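Local structure of CaaX farnesyltransferase alpha subunit Ram2 (Aspergillus fumigatus, 4L9P) at residues Arg167-Lys175 and Leu206-Asp217. The protein forms, with its beta subunit, protein farnesyltransferase, which probably transfers farnesyl groups to CAAX proteins, and may also serve in their geranylgeranylation. The protein carries 1 engineered substitution. Sequence-based numbering, arbitrary orientation.
Sequences RHWLVRHFK and LRFGPRDENEFD
His168 NE2 donates to Asp217 OD2 at 2.7 Å, on the syn lone pair. The bond is nearly straight, 165°, and ring and carboxylate lie almost coplanar, with OD2 close to the ring plane, a geometry that favours this turn of the imidazole. Lys175 NZ forms a salt bridge with Glu213 OE1 at 2.7 Å, approaching from the anti side but tilted 32° out of the carboxylate plane. Arg172 reaches out between these two pairs, its CG anti to the backbone N (chi1 -176°) and its chain extended as far as NE. The guanidinium stacks on the Asp217 side chain, with Asp217 CB over its centre. Arg172 NH1 is 3.3 Å from Asp217 OD1, a pairing of charges only, as the oxygen lies well off the guanidinium plane. Water 2 bridges the same two atoms, and water 1 links Arg172 NH2 to Asp212 O. The fold is the helical-repeat array of prenyltransferase alpha subunits. Here the C-terminal end of helix 161-174 meets the loop that leaves helix 197-208. Within that loop a type I turn runs from Asp212 to Glu215, and Asn214 N bonds to Asp212 OD1 in an Asx turn. Pro306 of the beta subunit packs on both His168 and Asp217. Buried Val171 CG1 touches Leu206 CD2 at 4.0 Å, the side chains crossing at about a right angle beside Glu182.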
loop_
_atom_site.group_PDB
_atom_site.type_symbol
_atom_site.label_atom_id
_atom_site.label_comp_id
_atom_site.label_asym_id
_atom_site.label_seq_id
_atom_site.Cartn_x
_atom_site.Cartn_y
_atom_site.Cartn_z
ATOM N N ARG A 167 -12.931 7.978 -10.416
ATOM C CA ARG A 167 -14.264 7.646 -10.924
ATOM C C ARG A 167 -15.193 7.212 -9.779
ATOM O O ARG A 167 -16.397 7.506 -9.835
ATOM C CB ARG A 167 -14.179 6.578 -12.040
ATOM C CG ARG A 167 -15.507 6.531 -12.875
ATOM C CD ARG A 167 -15.387 5.680 -14.122
ATOM N NE ARG A 167 -16.611 5.851 -14.892
ATOM C CZ ARG A 167 -16.724 5.706 -16.203
ATOM N NH1 ARG A 167 -15.680 5.318 -16.929
ATOM N NH2 ARG A 167 -17.909 6.008 -16.776
ATOM N N HIS A 168 -14.669 6.568 -8.716
ATOM C CA HIS A 168 -15.542 6.252 -7.572
ATOM C C HIS A 168 -16.014 7.572 -6.942
ATOM O O HIS A 168 -17.224 7.696 -6.634
ATOM C CB HIS A 168 -14.695 5.523 -6.494
ATOM C CG HIS A 168 -15.391 5.416 -5.181
ATOM N ND1 HIS A 168 -16.209 4.345 -4.890
ATOM C CD2 HIS A 168 -15.497 6.280 -4.128
ATOM C CE1 HIS A 168 -16.775 4.533 -3.697
ATOM N NE2 HIS A 168 -16.365 5.696 -3.210
ATOM N N TRP A 169 -15.118 8.544 -6.766
ATOM C CA TRP A 169 -15.517 9.830 -6.194
ATOM C C TRP A 169 -16.582 10.479 -7.103
ATOM O O TRP A 169 -17.572 11.062 -6.588
ATOM C CB TRP A 169 -14.269 10.749 -6.055
ATOM C CG TRP A 169 -14.683 12.127 -5.668
ATOM C CD1 TRP A 169 -14.948 12.617 -4.398
ATOM C CD2 TRP A 169 -15.038 13.157 -6.568
ATOM N NE1 TRP A 169 -15.406 13.894 -4.470
ATOM C CE2 TRP A 169 -15.489 14.265 -5.787
ATOM C CE3 TRP A 169 -14.996 13.266 -7.959
ATOM C CZ2 TRP A 169 -15.921 15.467 -6.376
ATOM C CZ3 TRP A 169 -15.473 14.469 -8.535
ATOM C CH2 TRP A 169 -15.914 15.533 -7.730
ATOM N N LEU A 170 -16.386 10.429 -8.423
ATOM C CA LEU A 170 -17.309 11.080 -9.360
ATOM C C LEU A 170 -18.678 10.456 -9.226
ATOM O O LEU A 170 -19.722 11.206 -9.242
ATOM C CB LEU A 170 -16.746 10.901 -10.760
ATOM C CG LEU A 170 -17.547 11.597 -11.868
ATOM C CD1 LEU A 170 -17.229 13.101 -11.864
ATOM C CD2 LEU A 170 -17.159 10.959 -13.208
ATOM N N VAL A 171 -18.759 9.143 -9.132
ATOM C CA VAL A 171 -20.049 8.481 -8.966
ATOM C C VAL A 171 -20.746 8.903 -7.684
ATOM O O VAL A 171 -21.968 9.184 -7.716
ATOM C CB VAL A 171 -19.864 6.941 -9.024
ATOM C CG1 VAL A 171 -21.145 6.231 -8.572
ATOM C CG2 VAL A 171 -19.456 6.531 -10.409
ATOM N N ARG A 172 -20.047 8.976 -6.577
ATOM C CA ARG A 172 -20.702 9.396 -5.351
ATOM C C ARG A 172 -21.116 10.854 -5.441
ATOM O O ARG A 172 -22.226 11.224 -5.005
ATOM C CB ARG A 172 -19.752 9.178 -4.180
ATOM C CG ARG A 172 -20.399 9.498 -2.874
ATOM C CD ARG A 172 -19.465 9.079 -1.712
ATOM N NE ARG A 172 -20.066 9.386 -0.413
ATOM C CZ ARG A 172 -20.847 8.523 0.247
ATOM N NH1 ARG A 172 -21.191 7.350 -0.339
ATOM N NH2 ARG A 172 -21.344 8.868 1.425
ATOM N N HIS A 173 -20.271 11.701 -6.016
ATOM C CA HIS A 173 -20.527 13.142 -6.027
ATOM C C HIS A 173 -21.735 13.492 -6.870
ATOM O O HIS A 173 -22.592 14.293 -6.422
ATOM C CB HIS A 173 -19.310 13.862 -6.564
ATOM C CG HIS A 173 -19.455 15.344 -6.567
ATOM N ND1 HIS A 173 -19.312 16.088 -5.414
ATOM C CD2 HIS A 173 -19.686 16.229 -7.583
ATOM C CE1 HIS A 173 -19.459 17.373 -5.715
ATOM N NE2 HIS A 173 -19.705 17.489 -7.023
ATOM N N PHE A 174 -21.828 12.946 -8.071
ATOM C CA PHE A 174 -22.958 13.253 -8.981
ATOM C C PHE A 174 -24.079 12.210 -8.910
ATOM O O PHE A 174 -25.046 12.258 -9.660
ATOM C CB PHE A 174 -22.429 13.392 -10.394
ATOM C CG PHE A 174 -21.648 14.656 -10.613
ATOM C CD1 PHE A 174 -22.222 15.923 -10.399
ATOM C CD2 PHE A 174 -20.353 14.577 -11.104
ATOM C CE1 PHE A 174 -21.478 17.076 -10.629
ATOM C CE2 PHE A 174 -19.593 15.732 -11.330
ATOM C CZ PHE A 174 -20.180 17.020 -11.116
ATOM N N LYS A 175 -23.948 11.275 -7.973
ATOM C CA LYS A 175 -24.989 10.253 -7.688
ATOM C C LYS A 175 -25.262 9.405 -8.957
ATOM O O LYS A 175 -26.393 9.291 -9.440
ATOM C CB LYS A 175 -26.313 10.888 -7.138
ATOM C CG LYS A 175 -26.020 11.687 -5.859
ATOM C CD LYS A 175 -27.347 12.164 -5.166
ATOM C CE LYS A 175 -27.054 13.067 -3.966
ATOM N NZ LYS A 175 -26.294 12.343 -2.882
ATOM N N LEU A 206 -21.135 0.211 -7.875
ATOM C CA LEU A 206 -22.362 0.680 -8.565
ATOM C C LEU A 206 -23.540 -0.109 -8.064
ATOM O O LEU A 206 -24.634 0.460 -7.914
ATOM C CB LEU A 206 -22.227 0.428 -10.073
ATOM C CG LEU A 206 -21.157 1.262 -10.781
ATOM C CD1 LEU A 206 -21.061 0.847 -12.253
ATOM C CD2 LEU A 206 -21.410 2.783 -10.656
ATOM N N ARG A 207 -23.381 -1.412 -7.857
ATOM C CA ARG A 207 -24.539 -2.262 -7.553
ATOM C C ARG A 207 -24.852 -2.407 -6.066
ATOM O O ARG A 207 -26.042 -2.491 -5.693
ATOM C CB ARG A 207 -24.359 -3.641 -8.174
ATOM C CG ARG A 207 -24.327 -3.622 -9.730
ATOM C CD ARG A 207 -25.693 -3.300 -10.252
ATOM N NE ARG A 207 -25.864 -3.683 -11.644
ATOM C CZ ARG A 207 -26.349 -2.853 -12.568
ATOM N NH1 ARG A 207 -26.575 -1.562 -12.247
ATOM N NH2 ARG A 207 -26.538 -3.298 -13.806
ATOM N N PHE A 208 -23.805 -2.434 -5.240
ATOM C CA PHE A 208 -23.934 -2.844 -3.845
ATOM C C PHE A 208 -23.303 -1.864 -2.923
ATOM O O PHE A 208 -23.429 -2.030 -1.715
ATOM C CB PHE A 208 -23.381 -4.279 -3.649
ATOM C CG PHE A 208 -24.152 -5.280 -4.420
ATOM C CD1 PHE A 208 -25.434 -5.586 -4.015
ATOM C CD2 PHE A 208 -23.659 -5.810 -5.613
ATOM C CE1 PHE A 208 -26.207 -6.462 -4.742
ATOM C CE2 PHE A 208 -24.409 -6.728 -6.338
ATOM C CZ PHE A 208 -25.709 -7.028 -5.899
ATOM N N GLY A 209 -22.639 -0.832 -3.440
ATOM C CA GLY A 209 -22.003 0.115 -2.529
ATOM C C GLY A 209 -22.968 1.024 -1.791
ATOM O O GLY A 209 -24.039 1.342 -2.306
ATOM N N PRO A 210 -22.631 1.447 -0.567
ATOM C CA PRO A 210 -23.579 2.306 0.177
ATOM C C PRO A 210 -23.767 3.664 -0.491
ATOM O O PRO A 210 -22.818 4.247 -1.003
ATOM C CB PRO A 210 -22.918 2.470 1.558
ATOM C CG PRO A 210 -21.678 1.616 1.541
ATOM C CD PRO A 210 -21.461 1.008 0.201
ATOM N N ARG A 211 -24.969 4.194 -0.425
ATOM C CA ARG A 211 -25.272 5.426 -1.117
ATOM C C ARG A 211 -25.792 6.519 -0.187
ATOM O O ARG A 211 -26.083 7.616 -0.658
ATOM C CB ARG A 211 -26.345 5.157 -2.198
ATOM C CG ARG A 211 -25.998 4.078 -3.238
ATOM C CD ARG A 211 -27.152 3.961 -4.246
ATOM N NE ARG A 211 -26.947 2.853 -5.197
ATOM C CZ ARG A 211 -27.715 2.678 -6.271
ATOM N NH1 ARG A 211 -28.741 3.543 -6.506
ATOM N NH2 ARG A 211 -27.467 1.661 -7.108
ATOM N N ASP A 212 -25.957 6.238 1.100
ATOM C CA ASP A 212 -26.612 7.198 1.976
ATOM C C ASP A 212 -25.726 8.434 2.135
ATOM O O ASP A 212 -24.623 8.341 2.685
ATOM C CB ASP A 212 -26.854 6.516 3.309
ATOM C CG ASP A 212 -27.660 7.378 4.278
ATOM O OD1 ASP A 212 -27.812 8.602 4.074
ATOM O OD2 ASP A 212 -28.151 6.800 5.259
ATOM N N GLU A 213 -26.213 9.601 1.711
ATOM C CA GLU A 213 -25.333 10.768 1.708
ATOM C C GLU A 213 -25.096 11.300 3.122
ATOM O O GLU A 213 -24.163 12.067 3.344
ATOM C CB GLU A 213 -25.864 11.858 0.770
ATOM C CG GLU A 213 -26.964 12.665 1.355
ATOM C CD GLU A 213 -27.509 13.684 0.379
ATOM O OE1 GLU A 213 -26.964 13.821 -0.754
ATOM O OE2 GLU A 213 -28.498 14.346 0.764
ATOM N N ASN A 214 -25.898 10.835 4.076
ATOM C CA ASN A 214 -25.747 11.206 5.474
ATOM C C ASN A 214 -24.780 10.329 6.258
ATOM O O ASN A 214 -24.605 10.510 7.449
ATOM C CB ASN A 214 -27.105 11.201 6.158
ATOM C CG ASN A 214 -28.033 12.246 5.584
ATOM O OD1 ASN A 214 -27.624 13.408 5.358
ATOM N ND2 ASN A 214 -29.299 11.855 5.338
ATOM N N GLU A 215 -24.146 9.371 5.597
ATOM C CA GLU A 215 -23.138 8.549 6.256
ATOM C C GLU A 215 -21.782 8.820 5.571
ATOM O O GLU A 215 -21.746 9.192 4.412
ATOM C CB GLU A 215 -23.472 7.076 6.020
ATOM C CG GLU A 215 -24.829 6.653 6.554
ATOM C CD GLU A 215 -24.976 6.707 8.087
ATOM O OE1 GLU A 215 -26.131 6.583 8.577
ATOM O OE2 GLU A 215 -23.967 6.889 8.816
ATOM N N PHE A 216 -20.685 8.608 6.274
ATOM C CA PHE A 216 -19.371 8.669 5.646
ATOM C C PHE A 216 -19.274 7.562 4.601
ATOM O O PHE A 216 -19.881 6.487 4.727
ATOM C CB PHE A 216 -18.308 8.407 6.715
ATOM C CG PHE A 216 -18.227 9.471 7.760
ATOM C CD1 PHE A 216 -18.099 10.798 7.396
ATOM C CD2 PHE A 216 -18.272 9.142 9.113
ATOM C CE1 PHE A 216 -18.008 11.828 8.400
ATOM C CE2 PHE A 216 -18.202 10.167 10.112
ATOM C CZ PHE A 216 -18.062 11.484 9.741
ATOM N N ASP A 217 -18.494 7.803 3.563
ATOM C CA ASP A 217 -18.343 6.776 2.508
ATOM C C ASP A 217 -17.677 5.498 3.071
ATOM O O ASP A 217 -16.865 5.549 3.965
ATOM C CB ASP A 217 -17.441 7.352 1.393
ATOM C CG ASP A 217 -17.547 6.595 0.025
ATOM O OD1 ASP A 217 -18.386 5.636 -0.165
ATOM O OD2 ASP A 217 -16.728 6.986 -0.864
HETATM O O HOH W 1 -22.773 6.482 2.041
HETATM O O HOH W 2 -19.900 6.004 -2.258
#